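Local structure of exodeoxyribonuclease III (Neisseria meningitidis, 2JC4) at residues 40-44 against 45-49; 94-98 against 99-103; 125-128 against 129-133. The protein probably removes nucleotides from the 3' ends of double-stranded DNA during repair, as a metal-dependent 3'-5' exonuclease of the AP/ExoA family. One frame throughout, in Å; residues are numbered along the deposited sequence.

Interaction 1 of 3, residues 40-44 against 45-49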
ATOM      1  N   ASP A  40     -12.804  -6.799 -15.627  1.00 17.19           N
ATOM      2  CA  ASP A  40     -14.235  -6.531 -15.853  1.00 17.18           C
ATOM      3  C   ASP A  40     -15.144  -6.963 -14.691  1.00 18.23           C
ATOM      4  O   ASP A  40     -16.381  -6.918 -14.817  1.00 19.04           O
ATOM      5  CB  ASP A  40     -14.691  -7.149 -17.197  1.00 16.88           C
ATOM      6  CG  ASP A  40     -14.811  -8.671 -17.154  1.00 17.85           C
ATOM      7  OD1 ASP A  40     -14.348  -9.288 -16.162  1.00 21.20           O
ATOM      8  OD2 ASP A  40     -15.360  -9.266 -18.118  1.00 13.94           O
ATOM      9  N   LYS A  41     -14.557  -7.405 -13.565  1.00 16.89           N
ATOM     10  CA  LYS A  41     -15.346  -7.778 -12.386  1.00 16.87           C
ATOM     11  C   LYS A  41     -15.228  -6.752 -11.228  1.00 16.94           C
ATOM     12  O   LYS A  41     -15.884  -6.872 -10.187  1.00 16.91           O
ATOM     13  CB  LYS A  41     -14.978  -9.181 -11.926  1.00 17.20           C
ATOM     14  CG  LYS A  41     -15.192 -10.262 -12.988  1.00 19.65           C
ATOM     15  CD  LYS A  41     -16.647 -10.712 -13.033  1.00 26.97           C
ATOM     16  CE  LYS A  41     -16.944 -11.597 -14.241  1.00 29.85           C
ATOM     17  NZ  LYS A  41     -17.412 -10.764 -15.405  1.00 32.36           N
ATOM     18  N   PHE A  42     -14.413  -5.729 -11.432  1.00 16.58           N
ATOM     19  CA  PHE A  42     -14.279  -4.636 -10.467  1.00 16.90           C
ATOM     20  C   PHE A  42     -15.675  -4.007 -10.296  1.00 16.95           C
ATOM     21  O   PHE A  42     -16.322  -3.713 -11.319  1.00 16.20           O
ATOM     22  CB  PHE A  42     -13.297  -3.594 -11.013  1.00 15.77           C
ATOM     23  CG  PHE A  42     -13.006  -2.475 -10.057  1.00 17.68           C
ATOM     24  CD1 PHE A  42     -12.061  -2.640  -9.032  1.00 17.25           C
ATOM     25  CD2 PHE A  42     -13.683  -1.263 -10.156  1.00 15.29           C
ATOM     26  CE1 PHE A  42     -11.789  -1.600  -8.145  1.00 15.16           C
ATOM     27  CE2 PHE A  42     -13.417  -0.198  -9.253  1.00 18.16           C
ATOM     28  CZ  PHE A  42     -12.480  -0.372  -8.256  1.00 15.31           C
ATOM     29  N   PRO A  43     -16.132  -3.780  -9.029  1.00 16.72           N
ATOM     30  CA  PRO A  43     -17.451  -3.165  -8.799  1.00 17.27           C
ATOM     31  C   PRO A  43     -17.483  -1.639  -9.071  1.00 17.57           C
ATOM     32  O   PRO A  43     -17.831  -0.828  -8.181  1.00 17.35           O
ATOM     33  CB  PRO A  43     -17.728  -3.512  -7.327  1.00 16.80           C
ATOM     34  CG  PRO A  43     -16.351  -3.455  -6.684  1.00 16.45           C
ATOM     35  CD  PRO A  43     -15.461  -4.096  -7.738  1.00 16.40           C
ATOM     36  N   ALA A  44     -17.173  -1.258 -10.309  1.00 18.08           N
ATOM     37  CA  ALA A  44     -17.063   0.157 -10.682  1.00 19.74           C
ATOM     38  C   ALA A  44     -18.393   0.903 -10.420  1.00 20.60           C
ATOM     39  O   ALA A  44     -18.419   1.961  -9.794  1.00 20.31           O
ATOM     40  CB  ALA A  44     -16.617   0.306 -12.159  1.00 19.34           C
ATOM     41  N   ALA A  45     -19.504   0.319 -10.846  1.00 22.31           N
ATOM     42  CA  ALA A  45     -20.818   0.948 -10.646  1.00 22.47           C
ATOM     43  C   ALA A  45     -21.107   1.215  -9.164  1.00 22.24           C
ATOM     44  O   ALA A  45     -21.565   2.283  -8.830  1.00 23.75           O
ATOM     45  CB  ALA A  45     -21.952   0.100 -11.288  1.00 23.27           C
ATOM     46  N   ALA A  46     -20.847   0.252  -8.282  1.00 21.18           N
ATOM     47  CA  ALA A  46     -21.120   0.444  -6.850  1.00 20.92           C
ATOM     48  C   ALA A  46     -20.390   1.641  -6.246  1.00 20.89           C
ATOM     49  O   ALA A  46     -20.936   2.309  -5.365  1.00 20.93           O
ATOM     50  CB  ALA A  46     -20.817  -0.823  -6.043  1.00 19.54           C
ATOM     51  N   LEU A  47     -19.164   1.910  -6.707  1.00 20.12           N
ATOM     52  CA  LEU A  47     -18.378   3.023  -6.159  1.00 19.82           C
ATOM     53  C   LEU A  47     -18.629   4.331  -6.897  1.00 19.72           C
ATOM     54  O   LEU A  47     -18.701   5.401  -6.280  1.00 19.27           O
ATOM     55  CB  LEU A  47     -16.887   2.701  -6.221  1.00 19.91           C
ATOM     56  CG  LEU A  47     -16.464   1.457  -5.444  1.00 18.85           C
ATOM     57  CD1 LEU A  47     -14.996   1.073  -5.745  1.00 22.28           C
ATOM     58  CD2 LEU A  47     -16.677   1.661  -3.950  1.00 19.85           C
ATOM     59  N   GLN A  48     -18.707   4.243  -8.226  1.00 19.53           N
ATOM     60  CA  GLN A  48     -19.038   5.390  -9.067  1.00 20.00           C
ATOM     61  C   GLN A  48     -20.398   5.981  -8.686  1.00 20.51           C
ATOM     62  O   GLN A  48     -20.560   7.201  -8.657  1.00 20.50           O
ATOM     63  CB  GLN A  48     -18.974   4.998 -10.553  1.00 20.52           C
ATOM     64  CG  GLN A  48     -17.526   4.627 -10.979  1.00 21.70           C
ATOM     65  CD  GLN A  48     -17.385   4.084 -12.398  1.00 26.68           C
ATOM     66  OE1 GLN A  48     -16.372   4.344 -13.080  1.00 29.33           O
ATOM     67  NE2 GLN A  48     -18.375   3.311 -12.844  1.00 25.61           N
ATOM     68  N   MET A  49     -21.356   5.104  -8.373  1.00 20.34           N
ATOM     69  CA  MET A  49     -22.702   5.536  -8.013  1.00 21.27           C
ATOM     70  C   MET A  49     -22.713   6.218  -6.675  1.00 20.76           C
ATOM     71  O   MET A  49     -23.718   6.847  -6.306  1.00 19.97           O
ATOM     72  CB  MET A  49     -23.705   4.375  -8.077  1.00 21.45           C
ATOM     73  CG  MET A  49     -23.984   3.990  -9.531  1.00 25.14           C
ATOM     74  SD  MET A  49     -25.198   2.649  -9.748  1.00 33.18           S
ATOM     75  CE  MET A  49     -26.600   3.288  -8.844  1.00 33.75           C
TER

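Interaction 2 of 3, residues 94-98 against 99-103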
ATOM      1  N   ALA A  94      -1.424   7.525 -10.837  1.00 12.84           N
ATOM      2  CA  ALA A  94      -2.226   8.547 -11.487  1.00 13.87           C
ATOM      3  C   ALA A  94      -1.977   9.827 -10.732  1.00 14.49           C
ATOM      4  O   ALA A  94      -1.513   9.778  -9.605  1.00 15.11           O
ATOM      5  CB  ALA A  94      -3.692   8.195 -11.451  1.00 13.38           C
ATOM      6  N   THR A  95      -2.263  10.950 -11.382  1.00 14.64           N
ATOM      7  CA  THR A  95      -2.117  12.278 -10.790  1.00 15.99           C
ATOM      8  C   THR A  95      -3.516  12.710 -10.392  1.00 16.47           C
ATOM      9  O   THR A  95      -4.426  12.810 -11.256  1.00 14.92           O
ATOM     10  CB  THR A  95      -1.492  13.298 -11.789  1.00 14.93           C
ATOM     11  OG1 THR A  95      -0.283  12.765 -12.333  1.00 14.47           O
ATOM     12  CG2 THR A  95      -1.197  14.614 -11.099  1.00 17.87           C
ATOM     13  N   VAL A  96      -3.676  12.933  -9.085  1.00 17.00           N
ATOM     14  CA  VAL A  96      -4.960  13.186  -8.457  1.00 18.90           C
ATOM     15  C   VAL A  96      -4.825  14.478  -7.684  1.00 20.38           C
ATOM     16  O   VAL A  96      -3.989  14.565  -6.772  1.00 21.13           O
ATOM     17  CB  VAL A  96      -5.371  12.036  -7.470  1.00 18.53           C
ATOM     18  CG1 VAL A  96      -6.789  12.235  -6.985  1.00 20.01           C
ATOM     19  CG2 VAL A  96      -5.231  10.651  -8.121  1.00 17.23           C
ATOM     20  N   SER A  97      -5.607  15.503  -8.046  1.00 21.24           N
ATOM     21  CA  SER A  97      -5.482  16.820  -7.366  1.00 23.06           C
ATOM     22  C   SER A  97      -4.038  17.310  -7.311  1.00 21.98           C
ATOM     23  O   SER A  97      -3.588  17.798  -6.270  1.00 23.30           O
ATOM     24  CB  SER A  97      -5.996  16.758  -5.931  1.00 23.42           C
ATOM     25  OG  SER A  97      -7.396  16.637  -5.885  1.00 28.34           O
ATOM     26  N   GLY A  98      -3.310  17.155  -8.407  1.00 21.05           N
ATOM     27  CA  GLY A  98      -1.915  17.591  -8.459  1.00 19.54           C
ATOM     28  C   GLY A  98      -0.887  16.765  -7.681  1.00 18.85           C
ATOM     29  O   GLY A  98       0.288  17.110  -7.672  1.00 18.30           O
ATOM     30  N   VAL A  99      -1.316  15.663  -7.046  1.00 17.24           N
ATOM     31  CA  VAL A  99      -0.374  14.778  -6.356  1.00 15.94           C
ATOM     32  C   VAL A  99      -0.198  13.510  -7.200  1.00 14.90           C
ATOM     33  O   VAL A  99      -1.199  12.897  -7.596  1.00 14.46           O
ATOM     34  CB  VAL A  99      -0.935  14.380  -4.979  1.00 15.61           C
ATOM     35  CG1 VAL A  99       0.003  13.396  -4.277  1.00 15.20           C
ATOM     36  CG2 VAL A  99      -1.161  15.626  -4.147  1.00 17.16           C
ATOM     37  N   ARG A 100       1.043  13.119  -7.454  1.00 13.72           N
ATOM     38  CA  ARG A 100       1.297  11.867  -8.161  1.00 13.62           C
ATOM     39  C   ARG A 100       1.171  10.746  -7.128  1.00 13.78           C
ATOM     40  O   ARG A 100       1.938  10.712  -6.151  1.00 13.50           O
ATOM     41  CB  ARG A 100       2.713  11.873  -8.765  1.00 12.44           C
ATOM     42  CG  ARG A 100       2.987  10.726  -9.712  1.00 12.62           C
ATOM     43  CD  ARG A 100       2.006  10.746 -10.912  1.00 10.95           C
ATOM     44  NE  ARG A 100       2.390   9.760 -11.912  1.00 13.84           N
ATOM     45  CZ  ARG A 100       1.655   9.417 -12.969  1.00 13.27           C
ATOM     46  NH1 ARG A 100       0.477   9.988 -13.188  1.00 11.97           N
ATOM     47  NH2 ARG A 100       2.112   8.488 -13.803  1.00 14.10           N
ATOM     48  N   VAL A 101       0.234   9.825  -7.374  1.00 12.84           N
ATOM     49  CA  VAL A 101      -0.040   8.739  -6.450  1.00 12.45           C
ATOM     50  C   VAL A 101       0.439   7.453  -7.127  1.00 12.37           C
ATOM     51  O   VAL A 101      -0.019   7.106  -8.183  1.00 11.89           O
ATOM     52  CB  VAL A 101      -1.537   8.653  -6.151  1.00 12.85           C
ATOM     53  CG1 VAL A 101      -1.899   7.376  -5.319  1.00 12.35           C
ATOM     54  CG2 VAL A 101      -1.993   9.920  -5.444  1.00 14.86           C
ATOM     55  N   ILE A 102       1.389   6.763  -6.526  1.00 11.47           N
ATOM     56  CA  ILE A 102       1.792   5.449  -7.054  1.00 10.97           C
ATOM     57  C   ILE A 102       1.375   4.361  -6.054  1.00 11.28           C
ATOM     58  O   ILE A 102       1.943   4.293  -4.976  1.00 10.83           O
ATOM     59  CB  ILE A 102       3.339   5.418  -7.342  1.00 11.15           C
ATOM     60  CG1 ILE A 102       3.743   6.630  -8.229  1.00 11.05           C
ATOM     61  CG2 ILE A 102       3.774   4.029  -7.871  1.00 10.28           C
ATOM     62  CD1 ILE A 102       5.268   6.813  -8.394  1.00  9.33           C
ATOM     63  N   ASN A 103       0.398   3.512  -6.424  1.00 10.36           N
ATOM     64  CA  ASN A 103      -0.118   2.466  -5.548  1.00 10.01           C
ATOM     65  C   ASN A 103       0.548   1.132  -5.911  1.00 10.25           C
ATOM     66  O   ASN A 103       0.543   0.728  -7.074  1.00  9.57           O
ATOM     67  CB  ASN A 103      -1.634   2.375  -5.758  1.00 10.30           C
ATOM     68  CG  ASN A 103      -2.293   1.241  -4.984  1.00 11.98           C
ATOM     69  OD1 ASN A 103      -1.760   0.749  -3.984  1.00 13.71           O
ATOM     70  ND2 ASN A 103      -3.496   0.846  -5.433  1.00 10.30           N
TER

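Interaction 3 of 3, residues 125-128 against 129-133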
ATOM      1  N   ALA A 125      13.595  -3.877  -7.870  1.00 12.31           N
ATOM      2  CA  ALA A 125      14.588  -3.153  -8.667  1.00 13.68           C
ATOM      3  C   ALA A 125      13.844  -2.372  -9.735  1.00 12.43           C
ATOM      4  O   ALA A 125      14.171  -1.204 -10.018  1.00 13.23           O
ATOM      5  CB  ALA A 125      15.551  -4.132  -9.331  1.00 13.70           C
ATOM      6  N   ALA A 126      12.861  -3.025 -10.354  1.00 12.67           N
ATOM      7  CA  ALA A 126      12.074  -2.365 -11.408  1.00 12.72           C
ATOM      8  C   ALA A 126      11.224  -1.226 -10.816  1.00 13.22           C
ATOM      9  O   ALA A 126      11.065  -0.168 -11.424  1.00 13.82           O
ATOM     10  CB  ALA A 126      11.204  -3.367 -12.163  1.00 12.44           C
ATOM     11  N   LEU A 127      10.678  -1.438  -9.629  1.00 13.68           N
ATOM     12  CA  LEU A 127       9.899  -0.383  -9.003  1.00 13.01           C
ATOM     13  C   LEU A 127      10.768   0.846  -8.714  1.00 13.60           C
ATOM     14  O   LEU A 127      10.350   1.972  -8.946  1.00 13.52           O
ATOM     15  CB  LEU A 127       9.275  -0.901  -7.697  1.00 13.42           C
ATOM     16  CG  LEU A 127       8.484   0.128  -6.897  1.00 11.62           C
ATOM     17  CD1 LEU A 127       7.231   0.601  -7.712  1.00  8.12           C
ATOM     18  CD2 LEU A 127       8.080  -0.432  -5.553  1.00 11.91           C
ATOM     19  N   THR A 128      11.955   0.614  -8.171  1.00 13.30           N
ATOM     20  CA  THR A 128      12.878   1.701  -7.823  1.00 14.65           C
ATOM     21  C   THR A 128      13.145   2.599  -9.045  1.00 14.25           C
ATOM     22  O   THR A 128      13.135   3.836  -8.954  1.00 14.56           O
ATOM     23  CB  THR A 128      14.199   1.114  -7.248  1.00 14.53           C
ATOM     24  OG1 THR A 128      13.860   0.228  -6.176  1.00 15.18           O
ATOM     25  CG2 THR A 128      15.047   2.208  -6.660  1.00 13.35           C
ATOM     26  N   GLU A 129      13.352   1.960 -10.183  1.00 15.31           N
ATOM     27  CA  GLU A 129      13.632   2.676 -11.439  1.00 16.61           C
ATOM     28  C   GLU A 129      12.435   3.546 -11.857  1.00 14.47           C
ATOM     29  O   GLU A 129      12.570   4.711 -12.242  1.00 15.35           O
ATOM     30  CB  GLU A 129      13.992   1.650 -12.530  1.00 17.17           C
ATOM     31  CG  GLU A 129      15.113   2.102 -13.409  1.00 24.55           C
ATOM     32  CD  GLU A 129      15.295   1.184 -14.603  1.00 31.41           C
ATOM     33  OE1 GLU A 129      14.762   1.513 -15.689  1.00 34.41           O
ATOM     34  OE2 GLU A 129      15.930   0.125 -14.431  1.00 33.30           O
ATOM     35  N   PHE A 130      11.249   2.991 -11.773  1.00 13.66           N
ATOM     36  CA  PHE A 130      10.060   3.732 -12.167  1.00 12.71           C
ATOM     37  C   PHE A 130       9.842   4.916 -11.238  1.00 13.41           C
ATOM     38  O   PHE A 130       9.594   6.044 -11.698  1.00 13.75           O
ATOM     39  CB  PHE A 130       8.850   2.808 -12.091  1.00 12.70           C
ATOM     40  CG  PHE A 130       7.536   3.497 -12.308  1.00 14.50           C
ATOM     41  CD1 PHE A 130       7.245   4.110 -13.533  1.00 12.55           C
ATOM     42  CD2 PHE A 130       6.560   3.471 -11.318  1.00 15.96           C
ATOM     43  CE1 PHE A 130       6.016   4.723 -13.762  1.00 16.36           C
ATOM     44  CE2 PHE A 130       5.308   4.104 -11.533  1.00 15.51           C
ATOM     45  CZ  PHE A 130       5.033   4.696 -12.768  1.00 15.64           C
ATOM     46  N   VAL A 131       9.900   4.645  -9.934  1.00 12.28           N
ATOM     47  CA  VAL A 131       9.680   5.700  -8.913  1.00 11.74           C
ATOM     48  C   VAL A 131      10.735   6.813  -9.076  1.00 11.81           C
ATOM     49  O   VAL A 131      10.397   8.012  -9.084  1.00 11.53           O
ATOM     50  CB  VAL A 131       9.594   5.149  -7.454  1.00 11.89           C
ATOM     51  CG1 VAL A 131       9.399   6.325  -6.464  1.00  9.92           C
ATOM     52  CG2 VAL A 131       8.416   4.177  -7.294  1.00  8.74           C
ATOM     53  N   ARG A 132      12.000   6.443  -9.231  1.00 12.44           N
ATOM     54  CA  ARG A 132      13.070   7.443  -9.442  1.00 13.62           C
ATOM     55  C   ARG A 132      12.747   8.433 -10.624  1.00 14.67           C
ATOM     56  O   ARG A 132      12.926   9.678 -10.532  1.00 15.58           O
ATOM     57  CB  ARG A 132      14.367   6.716  -9.757  1.00 12.95           C
ATOM     58  CG  ARG A 132      15.598   7.696  -9.901  1.00 16.04           C
ATOM     59  CD  ARG A 132      16.894   6.950 -10.326  1.00 19.59           C
ATOM     60  NE  ARG A 132      17.350   6.024  -9.298  1.00 19.88           N
ATOM     61  CZ  ARG A 132      17.475   4.703  -9.453  1.00 25.47           C
ATOM     62  NH1 ARG A 132      17.190   4.117 -10.619  1.00 24.75           N
ATOM     63  NH2 ARG A 132      17.908   3.959  -8.428  1.00 28.05           N
ATOM     64  N   ASP A 133      12.275   7.857 -11.721  1.00 14.63           N
ATOM     65  CA  ASP A 133      11.905   8.600 -12.910  1.00 15.25           C
ATOM     66  C   ASP A 133      10.693   9.482 -12.653  1.00 15.85           C
ATOM     67  O   ASP A 133      10.691  10.690 -13.018  1.00 16.53           O
ATOM     68  CB  ASP A 133      11.632   7.602 -14.044  1.00 16.44           C
ATOM     69  CG  ASP A 133      11.122   8.257 -15.320  1.00 20.70           C
ATOM     70  OD1 ASP A 133      11.735   9.230 -15.793  1.00 26.00           O
ATOM     71  OD2 ASP A 133      10.096   7.782 -15.855  1.00 28.45           O
TER

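Interaction 1 of 3, residues 40-44 against 45-49
The N-terminal turn of a short surface helix, 44-48, packs here against the loop that leads into it, a local contact in which Phe42 and Leu47 meet beside the helix start. Pro43 occupies the N-cap position and is also the centre of an inverse gamma turn, marked by a weak bond from Ala44 N to Phe42 O. The main backbone bond runs from Gln48 N to Ala44 O at 2.8 Å, nearly straight at 166° and almost in line with the carbonyl. Leu47 N is held less firmly, weakly bonded to both Pro43 O (3.4 Å) and Ala44 O (3.2 Å). Phe42 has CG anti to its own N (chi1 -176°), which brings the ring to Leu47; CZ lies 3.8 Å from Leu47 CD1, the two side chains crossing at about a right angle. Pro43 CD rests over one face of the ring, near its rim, while Ala44 CB sits at the edge in the ring plane. Gln48, with CG beside its own N and the chain extended beyond it, runs alongside Ala44 and brings NE2 to 3.5 Å from Ala44 CB. Phe42 also stacks on Trp56 and touches Cys54, as does Leu47, so the loop and helix lie against strand 53-57, while Pro43 and Ala46 reach Leu15 and Gln19 of helix 11-23.

Interaction 2 of 3, residues 94-98 against 99-103
A tight beta hairpin joins strand 91-96 to strand 99-105 through a two-residue type I' turn, Val96 to Val99, with Ser97 and Gly98 at its tip. Both turn residues have positive phi, as this turn requires. Val96 and Val99 form the hydrogen-bonded pair that closes it: Val96 N reaches Val99 O at 2.9 Å in a nearly straight bond, whereas Val99 N approaches Val96 O from well above the carbonyl plane, 54° out of it. Further along, Ala94 and Val101 make the next hydrogen-bonded pair, with Val101 N to Ala94 O at 2.8 Å and Ala94 N to Val101 O at 3.0 Å. Between them lies the non-hydrogen-bonded pair Thr95 and Arg100, whose side chains project from the same face and cross at about a right angle. The Arg100 chain bends at chi2 (60°), turning its guanidinium back over the first strand, where NH1 donates to Thr95 OG1 at 3.0 Å with the hydroxyl tilted 23° from the guanidinium plane. Ala94 N lies over one face of that group, toward its rim. NH1 also bonds to Asp75 O and NE forms a salt bridge with Glu134, so this buried charge is paired and its rotation restrained from several sides. On the opposite face, Val96 CG2 comes to 4.3 Å from Val101 CG2, and both side chains continue onto Ile29 of the other sheet. With one face turned to that sheet and Ile102 on the other facing helix 115-135, the hairpin is part of one of the two inner sheets of the four-layered alpha/beta sandwich characteristic of DNase I-like nucleases.

Interaction 3 of 3, residues 125-128 against 129-133
Leu127 and Val131, one helical turn apart, lie side by side and point the same way on the buried side of helix 115-135, the helix of a beta-alpha-beta unit between strands 99-105 and 141-144. Leu127 CD1 touches Val131 CG2 at 3.8 Å. Leu127 also reaches Val104 of strand 99-105, its CG standing opposite the backbone N (chi1 177°). Phe130, on the strand side of the helix, lies on Ile102 and stacks with His77, while Val131 also meets Leu182. The next pair, Thr128 and Arg132, is turned differently: the two side chains cross obliquely, with Thr128 CG2 3.8 Å from Arg132 NH2. The bend of the arginine chain at chi3 (-66°) carries its guanidinium back along the helix, placing one face over Thr128 O. The threonine hydroxyl instead turns backward and hydrogen bonds to Phe124 O, so its methyl is what the arginine meets; Leu182 packs against both residues. The backbone keeps regular i to i+4 bonding. Glu129 N to Ala125 O (3.3 Å) and Phe130 N to Ala126 O (3.2 Å) are longer than the two bonds that follow. Arg132 N binds Thr128 O at 2.9 Å, and Val131 N reaches Leu127 O at the same 2.9 Å, nearly straight at 175°.

In the fold
From the N terminus the three contacts follow in series, none enclosing or crossing another, and each joins adjoining stretches of chain. Interaction 1 starts helix 44-48 after the loop from strand 29-33 and lies at the edge of the first sheet, its centre about 20 Å from that of interaction 2. Interaction 2 turns the chain back between two strands of the second sheet, and strand 99-105 then leads to the helix of interaction 3. These last two touch: Ile102 CG2 lies 4.0 Å from Phe130 CE2, fastening helix 115-135 to the sheet. Interactions 1 and 3, about 18 Å apart at their nearest atoms, belong to separate flanks of the sandwich.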